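Local coordinates for glycoside transferase (Listeria monocytogenes, PDB 6R2M), which is a monomeric extracellular glycoside hydrolase connected with exopolysaccharide, although a transferase activity is also tentatively assigned to it, at residues T20-Q23 with T24-E28; S161-I165 with Q166-Q170; G281-T284 with K285-E289. All coordinates share one frame; numbering follows the deposited sequence.

Contact 1: T20-Q23 with T24-E28; sequences TSVQ and TYVKE
Y25, near the start of helix 21-29, meets S21 and V22 through its CB, not through its ring. Y25 CB lies 3.4 Å from S21 O and almost as near to V22 O. With CG anti to the backbone N (chi1 -174°), the ring swings off the first turn. It meets the ring of Y304, the two planes about 20° apart, and also touches Y30 and P296. The hydroxyl at its far edge makes a weak hydrogen bond to S294 O. The second flat group is the amide of Q23. The chain bends at the CB-CG bond (chi2 96°), and NE2 then gives hydrogen bonds to D65 OD2 and S19 O. The Q23 side chain also touches Y56, Y59 and L60 of helix 50-62.

T20 holds the N-cap position of the helix. The T20 side chain makes no capping bond. Its OG1 binds water 1 at 2.9 Å instead, and that water also binds T24 OG1 at 2.7 Å. T24 OG1 sits 3.1 Å from T20 O as well, so its proton has two possible acceptors. T24 N bonds to T20 O at 3.0 Å, starting a run of i to i+4 backbone bonds.

On the buried side, V22 and V26 lie one turn apart, with V22 CG1 and V26 CG2 4.0 Å from each other. Both valines touch Y304 of helix 301-312. The turn thus packs on helix 50-62 through V22 and Q23, and on helix 301-312 through V22 and V26. The exposed K27 runs as an extended chain, and K27 CG passes 3.2 Å from Q23 O, which also accepts the K27 N-H at 2.9 Å.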
ATOM      1  N   THR A  20     -18.046   9.126  -9.803  1.00  9.45           N
ATOM      2  CA  THR A  20     -17.162  10.276  -9.710  1.00  9.31           C
ATOM      3  C   THR A  20     -17.124  10.907  -8.329  1.00  7.41           C
ATOM      4  O   THR A  20     -16.485  11.949  -8.171  1.00  9.40           O
ATOM      5  CB  THR A  20     -17.562  11.350 -10.727  1.00 13.77           C
ATOM      6  OG1 THR A  20     -18.885  11.803 -10.434  1.00 15.86           O
ATOM      7  CG2 THR A  20     -17.522  10.789 -12.140  1.00 21.25           C
ATOM      8  N   SER A  21     -17.797  10.329  -7.331  1.00  9.32           N
ATOM      9  CA  SER A  21     -17.954  11.022  -6.055  1.00  9.01           C
ATOM     10  C   SER A  21     -16.638  11.116  -5.293  1.00  9.57           C
ATOM     11  O   SER A  21     -16.362  12.138  -4.647  1.00 11.20           O
ATOM     12  CB  SER A  21     -19.020  10.315  -5.216  1.00 13.67           C
ATOM     13  OG  SER A  21     -18.738   8.934  -5.104  1.00 15.68           O
ATOM     14  N   VAL A  22     -15.819  10.057  -5.331  1.00  8.08           N
ATOM     15  CA  VAL A  22     -14.530  10.104  -4.649  1.00  5.74           C
ATOM     16  C   VAL A  22     -13.630  11.149  -5.296  1.00  6.76           C
ATOM     17  O   VAL A  22     -12.980  11.944  -4.610  1.00  8.32           O
ATOM     18  CB  VAL A  22     -13.858   8.718  -4.637  1.00  9.53           C
ATOM     19  CG1 VAL A  22     -12.388   8.853  -4.232  1.00 10.00           C
ATOM     20  CG2 VAL A  22     -14.579   7.780  -3.691  1.00  8.40           C
ATOM     21  N   GLN A  23     -13.579  11.160  -6.633  1.00  7.17           N
ATOM     22  CA  GLN A  23     -12.783  12.158  -7.346  1.00  8.40           C
ATOM     23  C   GLN A  23     -13.187  13.570  -6.939  1.00 10.04           C
ATOM     24  O   GLN A  23     -12.331  14.422  -6.672  1.00 10.71           O
ATOM     25  CB  GLN A  23     -12.935  11.970  -8.860  1.00 10.72           C
ATOM     26  CG  GLN A  23     -12.447  10.613  -9.369  1.00  9.35           C
ATOM     27  CD  GLN A  23     -13.579   9.592  -9.499  1.00  8.12           C
ATOM     28  OE1 GLN A  23     -14.255   9.268  -8.524  1.00  9.44           O
ATOM     29  NE2 GLN A  23     -13.782   9.086 -10.707  1.00  8.63           N
ATOM     30  N   THR A  24     -14.497  13.833  -6.888  1.00 10.05           N
ATOM     31  CA  THR A  24     -14.993  15.141  -6.470  1.00  8.79           C
ATOM     32  C   THR A  24     -14.582  15.446  -5.040  1.00  9.19           C
ATOM     33  O   THR A  24     -14.118  16.552  -4.747  1.00  9.34           O
ATOM     34  CB  THR A  24     -16.511  15.181  -6.615  1.00  8.43           C
ATOM     35  OG1 THR A  24     -16.843  15.039  -8.004  1.00 13.61           O
ATOM     36  CG2 THR A  24     -17.086  16.506  -6.104  1.00 13.16           C
ATOM     37  N   TYR A  25     -14.687  14.451  -4.156  1.00  9.11           N
ATOM     38  CA  TYR A  25     -14.332  14.648  -2.755  1.00 11.08           C
ATOM     39  C   TYR A  25     -12.834  14.882  -2.591  1.00  9.27           C
ATOM     40  O   TYR A  25     -12.414  15.728  -1.793  1.00  9.70           O
ATOM     41  CB  TYR A  25     -14.782  13.437  -1.945  1.00  9.19           C
ATOM     42  CG  TYR A  25     -14.581  13.598  -0.471  1.00  9.95           C
ATOM     43  CD1 TYR A  25     -15.557  14.201   0.308  1.00 11.79           C
ATOM     44  CD2 TYR A  25     -13.417  13.165   0.149  1.00  9.11           C
ATOM     45  CE1 TYR A  25     -15.385  14.363   1.664  1.00 12.83           C
ATOM     46  CE2 TYR A  25     -13.232  13.317   1.523  1.00  9.87           C
ATOM     47  CZ  TYR A  25     -14.239  13.915   2.268  1.00 11.13           C
ATOM     48  OH  TYR A  25     -14.102  14.097   3.629  1.00 12.50           O
ATOM     49  N   VAL A  26     -12.012  14.166  -3.361  1.00  9.33           N
ATOM     50  CA  VAL A  26     -10.571  14.369  -3.272  1.00  9.63           C
ATOM     51  C   VAL A  26     -10.192  15.758  -3.773  1.00  9.97           C
ATOM     52  O   VAL A  26      -9.368  16.450  -3.163  1.00  7.98           O
ATOM     53  CB  VAL A  26      -9.847  13.258  -4.047  1.00  7.60           C
ATOM     54  CG1 VAL A  26      -8.364  13.629  -4.256  1.00  8.83           C
ATOM     55  CG2 VAL A  26      -9.986  11.936  -3.278  1.00  7.21           C
ATOM     56  N   LYS A  27     -10.782  16.179  -4.897  1.00  8.95           N
ATOM     57  CA  LYS A  27     -10.538  17.522  -5.408  1.00  8.01           C
ATOM     58  C   LYS A  27     -10.898  18.582  -4.371  1.00  8.21           C
ATOM     59  O   LYS A  27     -10.186  19.579  -4.220  1.00 12.62           O
ATOM     60  CB  LYS A  27     -11.327  17.732  -6.703  1.00  9.07           C
ATOM     61  CG  LYS A  27     -10.756  16.924  -7.879  1.00 15.46           C
ATOM     62  CD  LYS A  27     -11.611  17.018  -9.139  1.00 18.85           C
ATOM     63  CE  LYS A  27     -11.078  16.095 -10.247  1.00 17.24           C
ATOM     64  NZ  LYS A  27     -12.118  15.843 -11.272  1.00 28.59           N
ATOM     65  N   GLU A  28     -11.987  18.370  -3.636  1.00  8.93           N
ATOM     66  CA  GLU A  28     -12.464  19.395  -2.712  1.00 13.13           C
ATOM     67  C   GLU A  28     -11.739  19.370  -1.368  1.00 12.27           C
ATOM     68  O   GLU A  28     -11.658  20.406  -0.696  1.00 15.94           O
ATOM     69  CB  GLU A  28     -13.974  19.237  -2.503  1.00 14.67           C
ATOM     70  CG  GLU A  28     -14.575  20.107  -1.403  1.00 24.24           C
ATOM     71  CD  GLU A  28     -14.739  21.555  -1.820  1.00 28.16           C
ATOM     72  OE1 GLU A  28     -14.836  22.430  -0.927  1.00 36.52           O
ATOM     73  OE2 GLU A  28     -14.780  21.821  -3.041  1.00 41.39           O
TER
HETATM   74  O   HOH W   1     -19.210  13.921  -8.550  1.00 18.81           O

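Contact 2: S161-I165 with Q166-Q170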
ATOM      1  N   SER A 161       6.908  -4.982   5.365  1.00  6.48           N
ATOM      2  CA  SER A 161       5.656  -4.349   4.967  1.00  8.50           C
ATOM      3  C   SER A 161       5.777  -3.570   3.664  1.00  8.65           C
ATOM      4  O   SER A 161       4.755  -3.130   3.133  1.00  9.03           O
ATOM      5  CB  SER A 161       5.160  -3.427   6.083  1.00  8.47           C
ATOM      6  OG  SER A 161       6.020  -2.299   6.232  1.00 10.55           O
ATOM      7  N   TYR A 162       6.985  -3.389   3.148  1.00  6.89           N
ATOM      8  CA  TYR A 162       7.198  -2.733   1.874  1.00  8.36           C
ATOM      9  C   TYR A 162       7.121  -3.704   0.700  1.00  9.77           C
ATOM     10  O   TYR A 162       7.189  -3.264  -0.453  1.00  9.12           O
ATOM     11  CB  TYR A 162       8.564  -2.043   1.872  1.00  8.34           C
ATOM     12  CG  TYR A 162       8.616  -0.655   2.489  1.00  8.60           C
ATOM     13  CD1 TYR A 162       7.663  -0.232   3.422  1.00  9.86           C
ATOM     14  CD2 TYR A 162       9.620   0.235   2.118  1.00 10.58           C
ATOM     15  CE1 TYR A 162       7.734   1.047   3.977  1.00 12.45           C
ATOM     16  CE2 TYR A 162       9.704   1.498   2.671  1.00 11.63           C
ATOM     17  CZ  TYR A 162       8.748   1.906   3.583  1.00 11.27           C
ATOM     18  OH  TYR A 162       8.831   3.179   4.117  1.00 15.87           O
ATOM     19  N   LEU A 163       6.977  -5.009   0.949  1.00  7.25           N
ATOM     20  CA  LEU A 163       7.021  -5.969  -0.143  1.00  7.49           C
ATOM     21  C   LEU A 163       5.681  -6.014  -0.865  1.00 13.10           C
ATOM     22  O   LEU A 163       4.611  -6.030  -0.241  1.00 13.57           O
ATOM     23  CB  LEU A 163       7.384  -7.364   0.359  1.00  9.07           C
ATOM     24  CG  LEU A 163       8.769  -7.527   0.983  1.00  8.95           C
ATOM     25  CD1 LEU A 163       8.895  -8.899   1.624  1.00 13.34           C
ATOM     26  CD2 LEU A 163       9.879  -7.338  -0.027  1.00 11.25           C
ATOM     27  N   ASN A 164       5.747  -6.024  -2.192  1.00  8.60           N
ATOM     28  CA  ASN A 164       4.577  -6.165  -3.045  1.00  8.46           C
ATOM     29  C   ASN A 164       4.924  -7.333  -3.955  1.00 10.71           C
ATOM     30  O   ASN A 164       5.695  -7.169  -4.902  1.00  9.24           O
ATOM     31  CB  ASN A 164       4.309  -4.869  -3.807  1.00  8.95           C
ATOM     32  CG  ASN A 164       3.056  -4.920  -4.653  1.00 11.98           C
ATOM     33  OD1 ASN A 164       2.745  -5.931  -5.294  1.00 12.45           O
ATOM     34  ND2 ASN A 164       2.339  -3.807  -4.681  1.00 11.17           N
ATOM     35  N   ILE A 165       4.421  -8.527  -3.624  1.00 10.44           N
ATOM     36  CA  ILE A 165       4.864  -9.730  -4.327  1.00  9.00           C
ATOM     37  C   ILE A 165       4.474  -9.666  -5.796  1.00 12.28           C
ATOM     38  O   ILE A 165       5.256 -10.032  -6.678  1.00  8.69           O
ATOM     39  CB  ILE A 165       4.292 -10.988  -3.647  1.00 10.61           C
ATOM     40  CG1 ILE A 165       4.799 -11.086  -2.206  1.00 10.50           C
ATOM     41  CG2 ILE A 165       4.644 -12.260  -4.462  1.00 10.74           C
ATOM     42  CD1 ILE A 165       6.321 -10.960  -2.045  1.00  9.84           C
ATOM     43  N   GLN A 166       3.258  -9.209  -6.088  1.00 13.49           N
ATOM     44  CA  GLN A 166       2.841  -9.105  -7.483  1.00 14.50           C
ATOM     45  C   GLN A 166       3.779  -8.199  -8.278  1.00 13.07           C
ATOM     46  O   GLN A 166       4.213  -8.561  -9.380  1.00 13.68           O
ATOM     47  CB  GLN A 166       1.395  -8.603  -7.562  1.00 17.60           C
ATOM     48  CG  GLN A 166       0.947  -8.293  -8.983  1.00 30.11           C
ATOM     49  CD  GLN A 166      -0.506  -8.635  -9.240  1.00 35.01           C
ATOM     50  OE1 GLN A 166      -1.003  -9.674  -8.803  1.00 39.25           O
ATOM     51  NE2 GLN A 166      -1.203  -7.747  -9.941  1.00 34.29           N
ATOM     52  N   ALA A 167       4.142  -7.043  -7.716  1.00 11.23           N
ATOM     53  CA  ALA A 167       5.019  -6.132  -8.442  1.00 12.54           C
ATOM     54  C   ALA A 167       6.403  -6.740  -8.629  1.00 16.09           C
ATOM     55  O   ALA A 167       7.024  -6.587  -9.688  1.00 14.24           O
ATOM     56  CB  ALA A 167       5.119  -4.791  -7.712  1.00 11.28           C
ATOM     57  N   MET A 168       6.898  -7.444  -7.618  1.00 10.08           N
ATOM     58  CA  MET A 168       8.233  -8.025  -7.718  1.00  9.44           C
ATOM     59  C   MET A 168       8.284  -9.138  -8.754  1.00 12.70           C
ATOM     60  O   MET A 168       9.307  -9.303  -9.431  1.00 13.22           O
ATOM     61  CB  MET A 168       8.690  -8.539  -6.352  1.00 11.54           C
ATOM     62  CG  MET A 168       8.833  -7.439  -5.343  1.00  9.18           C
ATOM     63  SD  MET A 168       9.245  -8.075  -3.714  1.00 12.92           S
ATOM     64  CE  MET A 168      10.812  -8.879  -4.068  1.00 13.18           C
ATOM     65  N   GLN A 169       7.198  -9.900  -8.901  1.00 12.44           N
ATOM     66  CA  GLN A 169       7.173 -10.924  -9.940  1.00 13.42           C
ATOM     67  C   GLN A 169       7.089 -10.300 -11.328  1.00 17.19           C
ATOM     68  O   GLN A 169       7.635 -10.860 -12.289  1.00 17.61           O
ATOM     69  CB  GLN A 169       6.008 -11.886  -9.691  1.00 16.52           C
ATOM     70  CG  GLN A 169       6.130 -12.647  -8.381  1.00 14.84           C
ATOM     71  CD  GLN A 169       4.867 -13.400  -8.005  1.00 19.93           C
ATOM     72  OE1 GLN A 169       3.769 -13.064  -8.445  1.00 22.79           O
ATOM     73  NE2 GLN A 169       5.021 -14.418  -7.166  1.00 21.39           N
ATOM     74  N   GLN A 170       6.442  -9.141 -11.447  1.00 16.47           N
ATOM     75  CA  GLN A 170       6.324  -8.467 -12.738  1.00 15.95           C
ATOM     76  C   GLN A 170       7.687  -8.100 -13.321  1.00 17.71           C
ATOM     77  O   GLN A 170       7.850  -8.069 -14.548  1.00 20.64           O
ATOM     78  CB  GLN A 170       5.459  -7.217 -12.590  1.00 21.61           C
ATOM     79  CG  GLN A 170       5.407  -6.370 -13.838  1.00 19.26           C
ATOM     80  CD  GLN A 170       4.614  -7.031 -14.949  1.00 29.56           C
ATOM     81  OE1 GLN A 170       3.573  -7.637 -14.700  1.00 27.44           O
ATOM     82  NE2 GLN A 170       5.111  -6.923 -16.186  1.00 22.06           N
TER
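N164 and A167 make the side-chain hydrogen bond of this contact. The amide oxygen OD1 of N164 accepts from A167 N at 3.0 Å, with an N-H...O angle of 161°. The donor stands above the amide plane, 48° out of it. CG lies anti to the backbone N (chi1 -177°), which turns OD1 toward the start of the helix. A167 CB rests 3.6 Å from N164 OD1.

Two backbone bonds follow. M168 N donates to N164 O, and Q169 N donates to I165 O, each at 3.0 Å.

N164 is thus an N-cap with its side chain in use: it closes the first turn of helix 165-170, straight after the loop that follows strand 158-159.

The remaining contacts are van der Waals ones. Among the apolar pairs, M168 SD lies 3.8 Å from L163 CD2, the two side chains crossing at a slant, and both residues also touch P143. I165 CD1 is more distant from M168 SD, at 4.4 Å. The extended Q169 side chain brings its polar end across I165, with Q169 NE2 3.5 Å from I165 CG2. The Q166 amide leaves the contact, and its NE2 is hydrogen-bonded to E108 OE1 of helix 100-116.

Contact 3: G281-T284 with K285-E289; sequences GKIT and KELLE
I283 and L287 lie side by side one turn apart, pointing the same way, with I283 CG2 4.2 Å from L287 CD1. This is the looser apolar part, with I283 exposed, though both touch L238 of helix 228-241. Buried T284 and L288 form the tighter part of this portion of helix 278-290. L288 CB approaches T284 O to 3.4 Å, and the same oxygen accepts the L288 N-H at 2.9 Å. Helix 262-274 covers this side through F272, which touches T284, and Y265, which touches both leucines. L288 also reaches T310 and L311 of helix 301-312.

The T284 hydroxyl is held between the backbone N and the carbonyl carbon (chi1 61°). From there it hydrogen-bonds to T269 OG1. T284 OG1 also lies 3.4 Å from G281 O, a weak and unsettled contact, and makes a weak bond to N280 O. G281 O takes its main bond from K285 N at 3.0 Å.

The solvent side is charged. E286 is extended, its CG 3.4 Å from K282 O. K285 bends at its last torsion (chi4 -79°) and brings K285 NZ to 3.0 Å from E289 OE2, a salt bridge one turn along. NZ meets this carboxylate from above its plane, 40° out of it. Both residues are exposed, although both also touch L311, so water probably screens their charges. The buried threonine hydroxyl, by contrast, has its main side-chain polar partner in helix 262-274, which ties the two helices together.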
ATOM      1  N   GLY A 281     -14.257 -12.352   6.647  1.00  8.66           N
ATOM      2  CA  GLY A 281     -14.221 -11.216   5.741  1.00 11.45           C
ATOM      3  C   GLY A 281     -15.495 -10.398   5.769  1.00 12.28           C
ATOM      4  O   GLY A 281     -15.451  -9.183   5.587  1.00 10.70           O
ATOM      5  N   LYS A 282     -16.645 -11.055   5.982  1.00 10.82           N
ATOM      6  CA  LYS A 282     -17.898 -10.329   6.199  1.00 12.36           C
ATOM      7  C   LYS A 282     -17.838  -9.498   7.476  1.00 11.75           C
ATOM      8  O   LYS A 282     -18.286  -8.341   7.502  1.00 10.74           O
ATOM      9  CB  LYS A 282     -19.063 -11.316   6.281  1.00 15.84           C
ATOM     10  CG  LYS A 282     -19.439 -11.990   4.979  1.00 25.89           C
ATOM     11  CD  LYS A 282     -20.649 -12.906   5.173  1.00 26.74           C
ATOM     12  CE  LYS A 282     -20.315 -14.348   4.807  1.00 31.99           C
ATOM     13  NZ  LYS A 282     -20.944 -14.778   3.522  1.00 34.96           N
ATOM     14  N   ILE A 283     -17.305 -10.085   8.551  1.00  8.20           N
ATOM     15  CA  ILE A 283     -17.197  -9.380   9.827  1.00  7.33           C
ATOM     16  C   ILE A 283     -16.327  -8.140   9.693  1.00 10.19           C
ATOM     17  O   ILE A 283     -16.672  -7.069  10.200  1.00  9.20           O
ATOM     18  CB  ILE A 283     -16.665 -10.334  10.911  1.00 11.87           C
ATOM     19  CG1 ILE A 283     -17.729 -11.408  11.189  1.00 12.51           C
ATOM     20  CG2 ILE A 283     -16.321  -9.560  12.176  1.00 13.34           C
ATOM     21  CD1 ILE A 283     -17.227 -12.564  12.037  1.00 18.66           C
ATOM     22  N   THR A 284     -15.194  -8.251   9.002  1.00  8.27           N
ATOM     23  CA  THR A 284     -14.315  -7.095   8.930  1.00  8.50           C
ATOM     24  C   THR A 284     -14.770  -6.091   7.881  1.00  7.84           C
ATOM     25  O   THR A 284     -14.422  -4.911   7.986  1.00  9.07           O
ATOM     26  CB  THR A 284     -12.868  -7.526   8.672  1.00  7.02           C
ATOM     27  OG1 THR A 284     -12.764  -8.221   7.420  1.00  8.85           O
ATOM     28  CG2 THR A 284     -12.380  -8.455   9.798  1.00 10.10           C
ATOM     29  N   LYS A 285     -15.529  -6.524   6.868  1.00  8.88           N
ATOM     30  CA  LYS A 285     -16.158  -5.556   5.979  1.00  7.47           C
ATOM     31  C   LYS A 285     -17.121  -4.662   6.754  1.00  8.75           C
ATOM     32  O   LYS A 285     -17.137  -3.442   6.562  1.00  9.48           O
ATOM     33  CB  LYS A 285     -16.879  -6.267   4.834  1.00 10.58           C
ATOM     34  CG  LYS A 285     -17.500  -5.292   3.835  1.00 13.25           C
ATOM     35  CD  LYS A 285     -17.871  -5.988   2.541  1.00 25.61           C
ATOM     36  CE  LYS A 285     -18.123  -4.989   1.412  1.00 25.57           C
ATOM     37  NZ  LYS A 285     -19.469  -4.363   1.494  1.00 34.43           N
ATOM     38  N   GLU A 286     -17.922  -5.251   7.647  1.00  9.51           N
ATOM     39  CA  GLU A 286     -18.838  -4.437   8.442  1.00  7.85           C
ATOM     40  C   GLU A 286     -18.077  -3.512   9.386  1.00 11.05           C
ATOM     41  O   GLU A 286     -18.513  -2.380   9.626  1.00 12.06           O
ATOM     42  CB  GLU A 286     -19.801  -5.325   9.223  1.00 12.60           C
ATOM     43  CG  GLU A 286     -20.730  -6.147   8.346  1.00 23.25           C
ATOM     44  CD  GLU A 286     -21.815  -6.839   9.146  1.00 31.33           C
ATOM     45  OE1 GLU A 286     -22.157  -6.342  10.238  1.00 35.74           O
ATOM     46  OE2 GLU A 286     -22.325  -7.885   8.685  1.00 41.72           O
ATOM     47  N   LEU A 287     -16.935  -3.965   9.915  1.00  8.15           N
ATOM     48  CA  LEU A 287     -16.121  -3.101  10.762  1.00  9.87           C
ATOM     49  C   LEU A 287     -15.520  -1.956   9.956  1.00  7.93           C
ATOM     50  O   LEU A 287     -15.401  -0.831  10.458  1.00  7.95           O
ATOM     51  CB  LEU A 287     -15.031  -3.929  11.451  1.00  7.66           C
ATOM     52  CG  LEU A 287     -15.559  -4.779  12.622  1.00  6.30           C
ATOM     53  CD1 LEU A 287     -14.569  -5.874  13.028  1.00  8.76           C
ATOM     54  CD2 LEU A 287     -15.847  -3.881  13.828  1.00 10.63           C
ATOM     55  N   LEU A 288     -15.144  -2.222   8.704  1.00  8.40           N
ATOM     56  CA  LEU A 288     -14.609  -1.174   7.842  1.00  5.89           C
ATOM     57  C   LEU A 288     -15.679  -0.134   7.520  1.00  7.46           C
ATOM     58  O   LEU A 288     -15.407   1.071   7.521  1.00  8.63           O
ATOM     59  CB  LEU A 288     -14.048  -1.808   6.559  1.00  7.76           C
ATOM     60  CG  LEU A 288     -13.572  -0.867   5.467  1.00  6.97           C
ATOM     61  CD1 LEU A 288     -12.422  -0.059   6.029  1.00  8.45           C
ATOM     62  CD2 LEU A 288     -13.155  -1.621   4.192  1.00  8.41           C
ATOM     63  N   GLU A 289     -16.907  -0.582   7.262  1.00 10.75           N
ATOM     64  CA  GLU A 289     -18.001   0.352   7.011  1.00 10.70           C
ATOM     65  C   GLU A 289     -18.310   1.198   8.242  1.00 11.43           C
ATOM     66  O   GLU A 289     -18.684   2.371   8.113  1.00 10.67           O
ATOM     67  CB  GLU A 289     -19.237  -0.429   6.540  1.00 11.63           C
ATOM     68  CG  GLU A 289     -19.025  -1.018   5.138  1.00 13.98           C
ATOM     69  CD  GLU A 289     -20.001  -2.118   4.774  1.00 26.12           C
ATOM     70  OE1 GLU A 289     -20.552  -2.778   5.687  1.00 28.15           O
ATOM     71  OE2 GLU A 289     -20.207  -2.330   3.558  1.00 28.57           O
TER

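How the contacts relate
The contacts come in series along the chain: contact 1, then contact 2, then contact 3. None touches another. Centres of contacts 1 and 2 are about 29 Å apart, on opposite sides of the chain's centre. Contact 3 has its centre about 24 Å from that of contact 1 and about 26 Å from that of contact 2. Contact 2 lies deepest, about 10 Å from the chain centre. It opens helix 165-170 and packs on helices 100-116 and 209-223. Contacts 1 and 3 are peripheral. Helix 301-312 touches both, so it links helix 21-29 with helix 278-290. The chain is largely helical, which is consistent with the alpha/alpha architecture of many glycoside hydrolases.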